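Local coordinates for succinate-semialdehyde dehydrogenase (Synechococcus sp., PDB 4ITA), which catalyses the oxidation of succinic semialdehyde to succinate, probably passing the hydride to NADP+ as an aldehyde dehydrogenase with a Rossmann-fold cofactor domain, at residues A[334-337]-A[343-346]; A[290-293]-A[299-302]; A[39-44]-A[175-180]; A[48-53]-A[95-100]; A[191-196]-A[217-222]. All blocks are in the same frame, centred on the assembly; numbering follows the deposited sequence.

Contact 1: A[334-337]-A[343-346]; sequences RPLD and YPPT
Tyr343 sets its ring against the backbone of Arg334 and Pro335. CE1 lies 3.7 Å from Pro335 N, which approaches obliquely, and 3.9 Å from Pro335 CD. With CG anti to the backbone N (chi1 -161°), the ring is swung back so that OH ends 3.6 Å from Arg334 N, a packing distance and not a hydrogen bond. One face of the ring carries Arg334 O and Pro344 CD, both displaced toward the rim. Leu312, Ser316 and Val319 of helix 309-325 also touch Tyr343. Pro344 comes next, its CD only 3.0 Å from Arg334 O, while its CB meets Leu336 CD2 at 3.9 Å as the two side chains slide past each other. Pro345 turns to Leu291 and Ile293 instead. At Thr346, where strand 346-349 begins, OG1 donates to Pro344 O at 2.8 Å from well above the carbonyl plane, and it is also bonded to Gly333 N. These residues form the excursion between the antiparallel strands 328-331 and 346-349. No hydrogen bond crosses the pair of segments: Arg334 O is buried without a polar partner, and across the contact it faces Pro344 CD, a carbon that cannot serve as a conventional donor.

Contact 2: A[290-293]-A[299-302]; sequences SLKI and PETD
Lys292 and Asp302 bring their CA atoms to 5.0 Å, and Asp302 N donates to Lys292 O at 2.8 Å along a bent path (N-H...O angle 140°). The Asp302 side chain adds a second bond, to Lys292 N. Its CG stands anti to its own carbonyl carbon (chi1 -69°), which places OD2 2.9 Å from Lys292 N in an almost straight bond (179°), received on the anti lone pair. The Leu291 and Asp302 side chains cross at about a right angle, Leu291 CD2 lying 3.9 Å from Asp302 OD2, and a water joins OD2 to Ser290 O by weak bonds. With a lysine in place of Asp302, Lys292 N would probably lose its straight acceptor and the water one of its mates. The extended Lys292 chain runs over Glu300, with CD 3.5 Å from Glu300 CG; NZ stays 4.2 Å from Glu300 OE1, beyond a salt bridge. Thr301 rests CG2 near Lys292 O and gives its OG1 to Asp295 O. The segments pinch together the connection between helices 274-289 and 309-325. Across the contact, two hydrogen bonds grip the backbone N and O of one residue, while the lysine and glutamate add aliphatic packing and at most a loose electrostatic attraction.

Contact 3: A[39-44]-A[175-180]; sequences QAYRRT and AGFPEG. With EDO (1,2-ethanediol), chain E; EDO (1,2-ethanediol), chain S.
Tyr41 reaches across to Phe177 and Pro178 through CD1, CE1 and its hydroxyl. Its CB already points at 175-180, and CG sits anti to the backbone N (chi1 -172°), so the ring extends straight at that loop. Along the ring, CD1 comes 4.4 Å from Pro178 CD and CE1 4.3 Å from Phe177 CD1, both oblique approaches. At the tip, OH lies 3.3 Å from Phe177 CE1, at the edge of the phenylalanine ring and near its plane; its hydrogen bond goes to Leu147 O. Thr44 OG1 lies over one face of the tyrosine, offset toward the rim. That hydroxyl donates to Tyr41 O at 2.7 Å in the carbonyl plane, and Thr44 N closes the type I turn 41-44 on the same oxygen at 3.0 Å, so two donors grip it. Trp52 of helix 46-62 meets Phe177 edge-to-face and also touches Tyr41 and Pro178, completing an aromatic cluster. In the other segment, Gly176 has a positive phi of 116° and ends helix 162-175 in a Schellman motif. The arrangement is that of two helix C-termini, of 24-41 and 162-175, brought together through an aromatic cluster, with strand 182-185 following.

Contact 4: A[48-53]-A[95-100]; sequences QRRQWL and YYAEHG. With EDO (1,2-ethanediol), chain S.
Arg50 and Ala97 mark the closest backbone approach of segments 48-53 and 95-100, with CA atoms 4.8 Å apart and the local axes 9.0 Å apart. Just before it, Arg49 leads to the other side, where NE is bonded to Thr44 OG1 and NH1 to Met148 O and to an ethanediol oxygen O2 at 2.8 Å. Arg50 itself runs with CG anti to the backbone N and then bends at CD (chi3 -59°), which carries NE over to Ala97 O. That bond is 2.9 Å long with an N-H...O angle of 156°, and the oxygen sits at the guanidinium edge, close to its plane. A water links Arg50 NH1 to the same carbonyl, and NH1 also forms a salt bridge with Glu101, so two separate groups hold the guanidinium from turning. The pair is an antiparallel helix packing, the segments meeting at 160°, in the N-terminal helical part of the aldehyde dehydrogenase fold; helix 137-149 covers it through Met148 and Ala144. The small Ala97 side chain is consistent with the close CA approach, its CB lying 3.9 Å from Arg50 CG. One turn later Leu53 points across: CD1 lies 3.8 Å from Ala97 N and 4.2 Å from Tyr96 CB. Tyr96 then directs its own ring away from this helix, where OH binds Gly440 O and the ring touches Ala144 and Pro145.

Contact 5: A[191-196]-A[217-222]; sequences QVEQVI and ASLAGQ. With EDO (1,2-ethanediol), chain H; EDO (1,2-ethanediol), chain N; EDO (1,2-ethanediol), chain P.
The carboxylate of Glu193 has Leu219 lying over one of its faces: CD2 stands 4.0 Å from Glu193 CD, almost directly above the plane, while OE2 forms a salt bridge with Lys197. The other planar groups, the amides of Gln191, Gln194 and Gln222, turn elsewhere. Gln191 NE2 donates to an ethanediol O1 at 2.8 Å and to Leu22 O, and OE1 accepts from Gly188 N; if a leucine stood at Gln191, Leu22 O and Gly188 N would probably be left without these side-chain mates. Between the helices the contact is apolar. Glu193 is extended, with CG anti to the backbone N (chi1 175°), so its aliphatic part meets Leu219 at about a right angle, CB lying 3.9 Å from Leu219 CD1. The helical segments 192-196 and 217-222 run in roughly the same direction, at 28° with axes 9.9 Å apart; their helices, 192-197 and 210-222, flank strand 201-207 in chain order, a helix-strand-helix unit of the Rossmann-type cofactor domain. Val192 touches the bound NADPH, and the Leu219 side chain is about 6 Å from it. Ile196 fills the rest of the interface: its CG2 reaches Ala220 N at 3.7 Å, and its CD1 reaches Leu219 CB at 4.0 Å. Leu127 of strand 115-129 also packs on Ile196. Helix 210-222 also meets the second subunit: Ala217 packs on Gly221 and Ser218 on Gln222 of that neighbour.

The contacts fall into two regions. Contacts 3, 4 and 5 lie in what is probably the cofactor-binding part: contacts 3 and 4 have centres 13 Å apart and touch through helix 46-62, which follows helix 24-41, while contact 5 sits about 25 Å (centres) from contact 3 beside the NADPH. Along the chain, contact 4 lies between the segments of contact 3, and contacts 5, 2 and 1 follow. Contact 2, on the loop between helices 274-289 and 309-325, touches contact 1, on the loop between strands 328-331 and 346-349, their centres 14 Å apart. Contact 1 is 48 Å by centres from contact 3, across the chain's centre, so the set spans both halves of the subunit.

Contact 1: A[334-337]-A[343-346]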
# COMPACT_ATOMS: atom_id res chain seq x y z
N ARG A 334 -33.47 -10.58 -21.04
CA ARG A 334 -34.52 -9.78 -20.42
C ARG A 334 -34.89 -10.36 -19.07
O ARG A 334 -34.77 -11.57 -18.87
CB ARG A 334 -35.75 -9.64 -21.33
CG ARG A 334 -36.27 -10.92 -21.95
CD ARG A 334 -37.31 -10.62 -23.02
NE ARG A 334 -36.82 -9.63 -23.99
CZ ARG A 334 -36.09 -9.92 -25.06
NH1 ARG A 334 -35.75 -11.18 -25.31
NH2 ARG A 334 -35.68 -8.96 -25.87
N PRO A 335 -35.33 -9.51 -18.13
CA PRO A 335 -35.69 -10.01 -16.80
C PRO A 335 -36.83 -11.02 -16.88
O PRO A 335 -37.66 -10.93 -17.79
CB PRO A 335 -36.18 -8.75 -16.07
CG PRO A 335 -35.61 -7.61 -16.81
CD PRO A 335 -35.51 -8.05 -18.24
N LEU A 336 -36.87 -11.97 -15.95
CA LEU A 336 -37.93 -12.96 -15.95
C LEU A 336 -39.22 -12.36 -15.40
O LEU A 336 -39.18 -11.49 -14.53
CB LEU A 336 -37.54 -14.19 -15.13
CG LEU A 336 -36.30 -14.92 -15.67
CD1 LEU A 336 -36.13 -16.26 -14.97
CD2 LEU A 336 -36.41 -15.12 -17.17
N ASP A 337 -40.35 -12.82 -15.91
CA ASP A 337 -41.65 -12.36 -15.45
C ASP A 337 -42.08 -13.15 -14.23
O ASP A 337 -42.91 -14.07 -14.33
CB ASP A 337 -42.69 -12.48 -16.56
CG ASP A 337 -44.01 -11.85 -16.20
OD1 ASP A 337 -45.04 -12.27 -16.76
OD2 ASP A 337 -44.01 -10.93 -15.35
N TYR A 343 -32.91 -12.59 -13.29
CA TYR A 343 -32.39 -12.34 -14.63
C TYR A 343 -31.76 -13.64 -15.14
O TYR A 343 -30.99 -14.27 -14.42
CB TYR A 343 -31.36 -11.21 -14.61
CG TYR A 343 -31.14 -10.59 -15.97
CD1 TYR A 343 -31.90 -9.51 -16.39
CD2 TYR A 343 -30.19 -11.10 -16.84
CE1 TYR A 343 -31.72 -8.95 -17.63
CE2 TYR A 343 -30.00 -10.54 -18.10
CZ TYR A 343 -30.77 -9.47 -18.48
OH TYR A 343 -30.58 -8.92 -19.73
N PRO A 344 -32.10 -14.06 -16.37
CA PRO A 344 -31.67 -15.38 -16.85
C PRO A 344 -30.24 -15.39 -17.38
O PRO A 344 -29.73 -14.34 -17.78
CB PRO A 344 -32.63 -15.64 -18.01
CG PRO A 344 -32.86 -14.28 -18.57
CD PRO A 344 -32.92 -13.36 -17.36
N PRO A 345 -29.59 -16.56 -17.36
CA PRO A 345 -28.32 -16.72 -18.08
C PRO A 345 -28.45 -16.18 -19.50
O PRO A 345 -29.42 -16.48 -20.20
CB PRO A 345 -28.13 -18.24 -18.09
CG PRO A 345 -28.79 -18.68 -16.82
CD PRO A 345 -30.00 -17.80 -16.68
N THR A 346 -27.48 -15.37 -19.90
CA THR A 346 -27.57 -14.62 -21.14
C THR A 346 -26.24 -14.67 -21.87
O THR A 346 -25.18 -14.65 -21.24
CB THR A 346 -27.94 -13.15 -20.85
OG1 THR A 346 -29.24 -13.09 -20.25
CG2 THR A 346 -27.94 -12.29 -22.12

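Contact 2: A[290-293]-A[299-302]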
# COMPACT_ATOMS: atom_id res chain seq x y z
N SER A 290 -29.79 -24.77 -20.13
CA SER A 290 -30.40 -25.76 -19.24
C SER A 290 -30.07 -25.58 -17.75
O SER A 290 -30.36 -26.46 -16.94
CB SER A 290 -30.09 -27.17 -19.75
OG SER A 290 -30.80 -27.42 -20.95
N LEU A 291 -29.50 -24.44 -17.39
CA LEU A 291 -29.32 -24.12 -15.98
C LEU A 291 -30.69 -23.97 -15.30
O LEU A 291 -31.62 -23.43 -15.89
CB LEU A 291 -28.50 -22.85 -15.81
CG LEU A 291 -27.04 -22.97 -16.27
CD1 LEU A 291 -26.35 -21.61 -16.25
CD2 LEU A 291 -26.28 -23.97 -15.41
N LYS A 292 -30.80 -24.44 -14.07
CA LYS A 292 -32.07 -24.37 -13.35
C LYS A 292 -32.19 -23.05 -12.59
O LYS A 292 -31.37 -22.74 -11.73
CB LYS A 292 -32.23 -25.54 -12.39
CG LYS A 292 -33.63 -25.67 -11.82
CD LYS A 292 -33.82 -26.97 -11.08
CE LYS A 292 -35.27 -27.45 -11.15
NZ LYS A 292 -35.46 -28.78 -10.49
N ILE A 293 -33.22 -22.28 -12.93
CA ILE A 293 -33.47 -21.00 -12.28
C ILE A 293 -34.62 -21.18 -11.29
O ILE A 293 -35.64 -21.77 -11.62
CB ILE A 293 -33.85 -19.92 -13.32
CG1 ILE A 293 -32.86 -19.92 -14.48
CG2 ILE A 293 -33.95 -18.54 -12.66
CD1 ILE A 293 -33.32 -19.13 -15.69
N PRO A 299 -32.00 -27.29 -3.32
CA PRO A 299 -30.65 -27.78 -3.65
C PRO A 299 -30.39 -27.96 -5.15
O PRO A 299 -29.23 -27.97 -5.57
CB PRO A 299 -30.58 -29.12 -2.93
CG PRO A 299 -32.01 -29.52 -2.69
CD PRO A 299 -32.74 -28.23 -2.46
N GLU A 300 -31.45 -28.09 -5.94
CA GLU A 300 -31.30 -28.30 -7.37
C GLU A 300 -31.13 -26.99 -8.15
O GLU A 300 -30.82 -26.99 -9.34
CB GLU A 300 -32.52 -29.05 -7.91
CG GLU A 300 -33.83 -28.26 -7.78
CD GLU A 300 -34.57 -28.52 -6.48
OE1 GLU A 300 -35.72 -28.06 -6.36
OE2 GLU A 300 -34.01 -29.19 -5.59
N THR A 301 -31.34 -25.86 -7.49
CA THR A 301 -31.26 -24.56 -8.16
C THR A 301 -29.82 -24.19 -8.54
O THR A 301 -28.91 -24.29 -7.72
CB THR A 301 -31.87 -23.46 -7.29
OG1 THR A 301 -33.26 -23.74 -7.09
CG2 THR A 301 -31.72 -22.09 -7.94
N ASP A 302 -29.63 -23.78 -9.79
CA ASP A 302 -28.34 -23.22 -10.23
C ASP A 302 -28.31 -21.71 -10.08
O ASP A 302 -27.32 -21.14 -9.62
CB ASP A 302 -28.08 -23.56 -11.70
CG ASP A 302 -27.82 -25.03 -11.93
OD1 ASP A 302 -26.90 -25.58 -11.29
OD2 ASP A 302 -28.54 -25.63 -12.75
O HOH W 1 -27.45 -27.38 -15.48

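Contact 3: A[39-44]-A[175-180]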
# COMPACT_ATOMS: atom_id res chain seq x y z
N GLN A 39 -5.33 -2.19 23.00
CA GLN A 39 -4.22 -2.03 23.92
C GLN A 39 -3.94 -3.32 24.68
O GLN A 39 -2.78 -3.65 24.96
CB GLN A 39 -4.45 -0.86 24.87
CG GLN A 39 -4.17 0.47 24.21
CD GLN A 39 -2.79 0.49 23.56
OE1 GLN A 39 -1.80 0.06 24.16
NE2 GLN A 39 -2.72 0.98 22.33
N ALA A 40 -4.98 -4.09 24.97
CA ALA A 40 -4.81 -5.39 25.61
C ALA A 40 -4.56 -6.49 24.58
O ALA A 40 -3.74 -7.38 24.80
CB ALA A 40 -6.02 -5.73 26.46
N TYR A 41 -5.27 -6.43 23.45
CA TYR A 41 -5.23 -7.50 22.46
C TYR A 41 -3.85 -7.63 21.82
O TYR A 41 -3.40 -8.73 21.52
CB TYR A 41 -6.33 -7.31 21.42
CG TYR A 41 -6.47 -8.48 20.48
CD1 TYR A 41 -6.91 -9.72 20.94
CD2 TYR A 41 -6.17 -8.36 19.13
CE1 TYR A 41 -7.05 -10.80 20.10
CE2 TYR A 41 -6.31 -9.44 18.26
CZ TYR A 41 -6.73 -10.66 18.76
OH TYR A 41 -6.87 -11.74 17.92
N ARG A 42 -3.17 -6.50 21.63
CA ARG A 42 -1.84 -6.50 21.04
C ARG A 42 -0.85 -7.26 21.93
O ARG A 42 0.20 -7.68 21.46
CB ARG A 42 -1.36 -5.06 20.76
CG ARG A 42 -0.92 -4.32 22.03
CD ARG A 42 -0.89 -2.80 21.89
NE ARG A 42 0.01 -2.30 20.86
CZ ARG A 42 0.38 -1.03 20.74
NH1 ARG A 42 -0.07 -0.13 21.62
NH2 ARG A 42 1.19 -0.65 19.76
N ARG A 43 -1.20 -7.45 23.20
CA ARG A 43 -0.33 -8.16 24.15
C ARG A 43 -0.66 -9.64 24.28
O ARG A 43 0.05 -10.37 24.97
CB ARG A 43 -0.39 -7.50 25.53
CG ARG A 43 0.18 -6.09 25.57
CD ARG A 43 -0.09 -5.38 26.89
NE ARG A 43 0.66 -5.95 28.01
CZ ARG A 43 1.94 -5.68 28.27
NH1 ARG A 43 2.62 -4.85 27.49
NH2 ARG A 43 2.54 -6.24 29.32
N THR A 44 -1.74 -10.10 23.63
CA THR A 44 -2.08 -11.52 23.68
C THR A 44 -1.06 -12.36 22.94
O THR A 44 -0.39 -11.89 22.03
CB THR A 44 -3.47 -11.83 23.09
OG1 THR A 44 -3.54 -11.41 21.72
CG2 THR A 44 -4.57 -11.17 23.91
N ALA A 175 -16.54 -17.50 19.78
CA ALA A 175 -15.23 -18.14 19.66
C ALA A 175 -14.30 -17.76 20.81
O ALA A 175 -13.35 -18.50 21.11
CB ALA A 175 -14.59 -17.78 18.34
N GLY A 176 -14.55 -16.61 21.43
CA GLY A 176 -13.75 -16.17 22.56
C GLY A 176 -12.98 -14.88 22.35
O GLY A 176 -12.29 -14.44 23.26
N PHE A 177 -13.06 -14.28 21.17
CA PHE A 177 -12.34 -13.02 20.95
C PHE A 177 -12.88 -11.95 21.88
O PHE A 177 -14.09 -11.74 21.93
CB PHE A 177 -12.45 -12.56 19.49
CG PHE A 177 -11.60 -13.35 18.53
CD1 PHE A 177 -10.23 -13.10 18.44
CD2 PHE A 177 -12.16 -14.33 17.72
CE1 PHE A 177 -9.44 -13.83 17.57
CE2 PHE A 177 -11.37 -15.05 16.83
CZ PHE A 177 -10.02 -14.80 16.76
N PRO A 178 -11.99 -11.27 22.62
CA PRO A 178 -12.46 -10.26 23.58
C PRO A 178 -13.31 -9.14 22.96
O PRO A 178 -13.16 -8.79 21.78
CB PRO A 178 -11.16 -9.69 24.14
CG PRO A 178 -10.17 -10.82 24.03
CD PRO A 178 -10.53 -11.50 22.73
N GLU A 179 -14.20 -8.59 23.77
CA GLU A 179 -15.07 -7.50 23.35
C GLU A 179 -14.25 -6.34 22.80
O GLU A 179 -13.27 -5.92 23.41
CB GLU A 179 -15.89 -7.03 24.55
CG GLU A 179 -16.87 -5.93 24.23
CD GLU A 179 -17.71 -5.51 25.42
OE1 GLU A 179 -17.51 -6.04 26.53
OE2 GLU A 179 -18.58 -4.63 25.24
N GLY A 180 -14.65 -5.83 21.65
CA GLY A 180 -13.95 -4.71 21.02
C GLY A 180 -12.90 -5.12 20.00
O GLY A 180 -12.38 -4.28 19.28
C1 EDO E . -16.86 -9.92 18.96
O1 EDO E . -17.43 -9.46 20.19
C2 EDO E . -15.38 -10.22 19.14
O2 EDO E . -14.67 -9.04 19.53
C1 EDO S . 1.08 -8.12 18.71
O1 EDO S . 1.91 -7.12 19.32
C2 EDO S . 1.89 -9.21 18.00
O2 EDO S . 1.29 -9.57 16.74

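Contact 4: A[48-53]-A[95-100]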
# COMPACT_ATOMS: atom_id res chain seq x y z
N GLN A 48 -3.32 -17.80 22.17
CA GLN A 48 -4.68 -17.34 22.43
C GLN A 48 -5.40 -16.98 21.13
O GLN A 48 -6.54 -17.41 20.91
CB GLN A 48 -4.70 -16.14 23.39
CG GLN A 48 -4.45 -16.51 24.84
CD GLN A 48 -3.35 -15.67 25.48
OE1 GLN A 48 -3.23 -14.46 25.25
NE2 GLN A 48 -2.53 -16.31 26.31
N ARG A 49 -4.74 -16.21 20.27
CA ARG A 49 -5.37 -15.79 19.02
C ARG A 49 -5.71 -17.00 18.17
O ARG A 49 -6.78 -17.06 17.57
CB ARG A 49 -4.45 -14.85 18.24
CG ARG A 49 -4.04 -13.61 19.02
CD ARG A 49 -3.04 -12.80 18.22
NE ARG A 49 -2.36 -11.85 19.09
CZ ARG A 49 -1.32 -11.13 18.72
NH1 ARG A 49 -0.82 -11.23 17.50
NH2 ARG A 49 -0.76 -10.30 19.59
N ARG A 50 -4.79 -17.96 18.14
CA ARG A 50 -4.98 -19.20 17.39
C ARG A 50 -6.16 -20.01 17.92
O ARG A 50 -6.95 -20.54 17.14
CB ARG A 50 -3.70 -20.03 17.47
CG ARG A 50 -3.76 -21.35 16.75
CD ARG A 50 -2.44 -22.10 16.83
NE ARG A 50 -1.33 -21.33 16.26
CZ ARG A 50 -0.34 -20.79 16.97
NH1 ARG A 50 0.60 -20.09 16.35
NH2 ARG A 50 -0.29 -20.95 18.29
N GLN A 51 -6.27 -20.10 19.24
CA GLN A 51 -7.40 -20.79 19.85
C GLN A 51 -8.73 -20.17 19.43
O GLN A 51 -9.66 -20.86 19.02
CB GLN A 51 -7.28 -20.75 21.37
CG GLN A 51 -8.49 -21.33 22.07
CD GLN A 51 -8.58 -20.94 23.53
OE1 GLN A 51 -7.66 -20.31 24.09
NE2 GLN A 51 -9.68 -21.32 24.17
N TRP A 52 -8.81 -18.85 19.52
CA TRP A 52 -10.06 -18.17 19.19
C TRP A 52 -10.36 -18.31 17.69
O TRP A 52 -11.51 -18.55 17.31
CB TRP A 52 -10.01 -16.71 19.66
CG TRP A 52 -9.82 -16.60 21.16
CD1 TRP A 52 -10.34 -17.44 22.12
CD2 TRP A 52 -9.04 -15.63 21.87
NE1 TRP A 52 -9.93 -17.04 23.37
CE2 TRP A 52 -9.14 -15.93 23.24
CE3 TRP A 52 -8.27 -14.53 21.47
CZ2 TRP A 52 -8.48 -15.17 24.22
CZ3 TRP A 52 -7.62 -13.78 22.44
CH2 TRP A 52 -7.74 -14.10 23.80
N LEU A 53 -9.33 -18.22 16.85
CA LEU A 53 -9.53 -18.38 15.41
C LEU A 53 -9.99 -19.79 15.06
O LEU A 53 -10.88 -19.98 14.23
CB LEU A 53 -8.24 -18.07 14.66
CG LEU A 53 -8.19 -16.80 13.82
CD1 LEU A 53 -6.95 -16.84 12.94
CD2 LEU A 53 -9.45 -16.65 12.98
N TYR A 95 -6.21 -21.43 8.08
CA TYR A 95 -4.97 -21.07 7.41
C TYR A 95 -4.12 -20.11 8.24
O TYR A 95 -2.93 -20.35 8.46
CB TYR A 95 -5.26 -20.48 6.03
CG TYR A 95 -4.01 -20.10 5.28
CD1 TYR A 95 -3.27 -21.06 4.60
CD2 TYR A 95 -3.56 -18.79 5.25
CE1 TYR A 95 -2.12 -20.72 3.92
CE2 TYR A 95 -2.41 -18.44 4.56
CZ TYR A 95 -1.69 -19.41 3.90
OH TYR A 95 -0.55 -19.05 3.22
N TYR A 96 -4.73 -19.03 8.72
CA TYR A 96 -3.96 -18.08 9.53
C TYR A 96 -3.69 -18.58 10.95
O TYR A 96 -2.66 -18.24 11.52
CB TYR A 96 -4.57 -16.68 9.47
CG TYR A 96 -4.30 -16.06 8.12
CD1 TYR A 96 -3.00 -15.74 7.73
CD2 TYR A 96 -5.32 -15.85 7.20
CE1 TYR A 96 -2.73 -15.20 6.48
CE2 TYR A 96 -5.06 -15.30 5.95
CZ TYR A 96 -3.76 -14.98 5.60
OH TYR A 96 -3.50 -14.45 4.37
N ALA A 97 -4.57 -19.40 11.50
CA ALA A 97 -4.25 -20.09 12.75
C ALA A 97 -2.99 -20.93 12.58
O ALA A 97 -2.12 -20.95 13.45
CB ALA A 97 -5.40 -20.95 13.18
N GLU A 98 -2.88 -21.61 11.44
CA GLU A 98 -1.81 -22.57 11.21
C GLU A 98 -0.48 -21.95 10.77
O GLU A 98 0.58 -22.52 11.02
CB GLU A 98 -2.28 -23.65 10.23
CG GLU A 98 -3.31 -24.61 10.85
CD GLU A 98 -4.12 -25.41 9.85
OE1 GLU A 98 -3.77 -25.45 8.65
OE2 GLU A 98 -5.13 -26.01 10.27
N HIS A 99 -0.54 -20.77 10.14
CA HIS A 99 0.65 -20.17 9.54
C HIS A 99 1.00 -18.77 10.04
O HIS A 99 2.10 -18.29 9.81
CB HIS A 99 0.51 -20.09 8.01
CG HIS A 99 0.37 -21.42 7.35
ND1 HIS A 99 1.46 -22.22 7.07
CD2 HIS A 99 -0.72 -22.09 6.90
CE1 HIS A 99 1.04 -23.33 6.50
NE2 HIS A 99 -0.27 -23.28 6.38
N GLY A 100 0.05 -18.11 10.70
CA GLY A 100 0.21 -16.70 11.02
C GLY A 100 1.41 -16.35 11.88
O GLY A 100 2.09 -15.35 11.62
C1 EDO S . 1.08 -8.12 18.71
O1 EDO S . 1.91 -7.12 19.32
C2 EDO S . 1.89 -9.21 18.00
O2 EDO S . 1.29 -9.57 16.74
O HOH W 2 0.60 -19.96 13.44

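Contact 5: A[191-196]-A[217-222]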
# COMPACT_ATOMS: atom_id res chain seq x y z
N GLN A 191 -21.54 7.31 6.40
CA GLN A 191 -21.04 7.34 7.76
C GLN A 191 -19.60 6.85 7.86
O GLN A 191 -18.98 6.93 8.92
CB GLN A 191 -21.94 6.49 8.65
CG GLN A 191 -23.41 6.87 8.54
CD GLN A 191 -24.27 6.19 9.58
OE1 GLN A 191 -24.91 5.18 9.31
NE2 GLN A 191 -24.31 6.77 10.78
N VAL A 192 -19.08 6.35 6.75
CA VAL A 192 -17.73 5.80 6.72
C VAL A 192 -16.65 6.88 6.89
O VAL A 192 -15.61 6.65 7.51
CB VAL A 192 -17.52 5.00 5.42
CG1 VAL A 192 -16.06 4.58 5.26
CG2 VAL A 192 -18.42 3.78 5.42
N GLU A 193 -16.91 8.08 6.35
CA GLU A 193 -15.94 9.16 6.45
C GLU A 193 -15.54 9.44 7.91
O GLU A 193 -14.36 9.64 8.21
CB GLU A 193 -16.48 10.42 5.76
CG GLU A 193 -15.58 11.65 5.90
CD GLU A 193 -16.00 12.81 5.00
OE1 GLU A 193 -16.83 12.61 4.10
OE2 GLU A 193 -15.47 13.91 5.20
N GLN A 194 -16.51 9.46 8.82
CA GLN A 194 -16.20 9.65 10.24
C GLN A 194 -15.19 8.62 10.73
O GLN A 194 -14.25 8.94 11.46
CB GLN A 194 -17.46 9.55 11.10
CG GLN A 194 -17.17 9.64 12.59
CD GLN A 194 -18.38 9.36 13.45
OE1 GLN A 194 -19.50 9.27 12.96
NE2 GLN A 194 -18.16 9.21 14.75
N VAL A 195 -15.38 7.37 10.31
CA VAL A 195 -14.49 6.30 10.74
C VAL A 195 -13.07 6.50 10.20
O VAL A 195 -12.10 6.45 10.95
CB VAL A 195 -15.05 4.93 10.36
CG1 VAL A 195 -14.17 3.83 10.92
CG2 VAL A 195 -16.47 4.77 10.90
N ILE A 196 -12.96 6.76 8.90
CA ILE A 196 -11.64 6.99 8.29
C ILE A 196 -10.91 8.18 8.92
O ILE A 196 -9.68 8.15 9.08
CB ILE A 196 -11.77 7.23 6.77
CG1 ILE A 196 -12.34 5.99 6.08
CG2 ILE A 196 -10.42 7.63 6.16
CD1 ILE A 196 -12.77 6.24 4.65
N ALA A 217 -10.41 5.42 -0.51
CA ALA A 217 -8.97 5.61 -0.68
C ALA A 217 -8.57 7.08 -0.74
O ALA A 217 -7.51 7.45 -0.23
CB ALA A 217 -8.47 4.87 -1.92
N SER A 218 -9.40 7.92 -1.34
CA SER A 218 -9.10 9.36 -1.37
C SER A 218 -9.15 9.94 0.04
O SER A 218 -8.26 10.72 0.43
CB SER A 218 -10.02 10.11 -2.34
OG SER A 218 -11.38 10.04 -1.96
N LEU A 219 -10.15 9.54 0.82
CA LEU A 219 -10.27 9.99 2.21
C LEU A 219 -9.11 9.50 3.07
O LEU A 219 -8.53 10.27 3.84
CB LEU A 219 -11.60 9.55 2.82
CG LEU A 219 -12.87 10.25 2.32
CD1 LEU A 219 -14.11 9.52 2.81
CD2 LEU A 219 -12.91 11.72 2.73
N ALA A 220 -8.76 8.22 2.93
CA ALA A 220 -7.65 7.65 3.69
C ALA A 220 -6.33 8.31 3.31
O ALA A 220 -5.48 8.56 4.17
CB ALA A 220 -7.58 6.15 3.47
N GLY A 221 -6.16 8.60 2.02
CA GLY A 221 -4.96 9.28 1.56
C GLY A 221 -4.77 10.64 2.20
O GLY A 221 -3.67 10.98 2.64
N GLN A 222 -5.86 11.40 2.31
CA GLN A 222 -5.82 12.69 2.97
C GLN A 222 -5.37 12.56 4.43
O GLN A 222 -4.70 13.45 4.97
CB GLN A 222 -7.18 13.37 2.91
CG GLN A 222 -7.25 14.71 3.61
CD GLN A 222 -6.35 15.76 2.97
OE1 GLN A 222 -6.17 15.77 1.75
NE2 GLN A 222 -5.79 16.65 3.79
C1 EDO H . -23.96 10.60 10.20
O1 EDO H . -23.32 9.37 10.57
C2 EDO H . -23.71 10.88 8.72
O2 EDO H . -24.47 9.97 7.91
C1 EDO N . -20.62 12.47 11.21
O1 EDO N . -19.57 12.41 12.18
C2 EDO N . -20.12 13.27 10.01
O2 EDO N . -19.02 12.61 9.35
C1 EDO P . -4.43 20.17 3.80
O1 EDO P . -3.77 18.91 3.62
C2 EDO P . -3.38 21.27 3.90
O2 EDO P . -2.63 21.09 5.10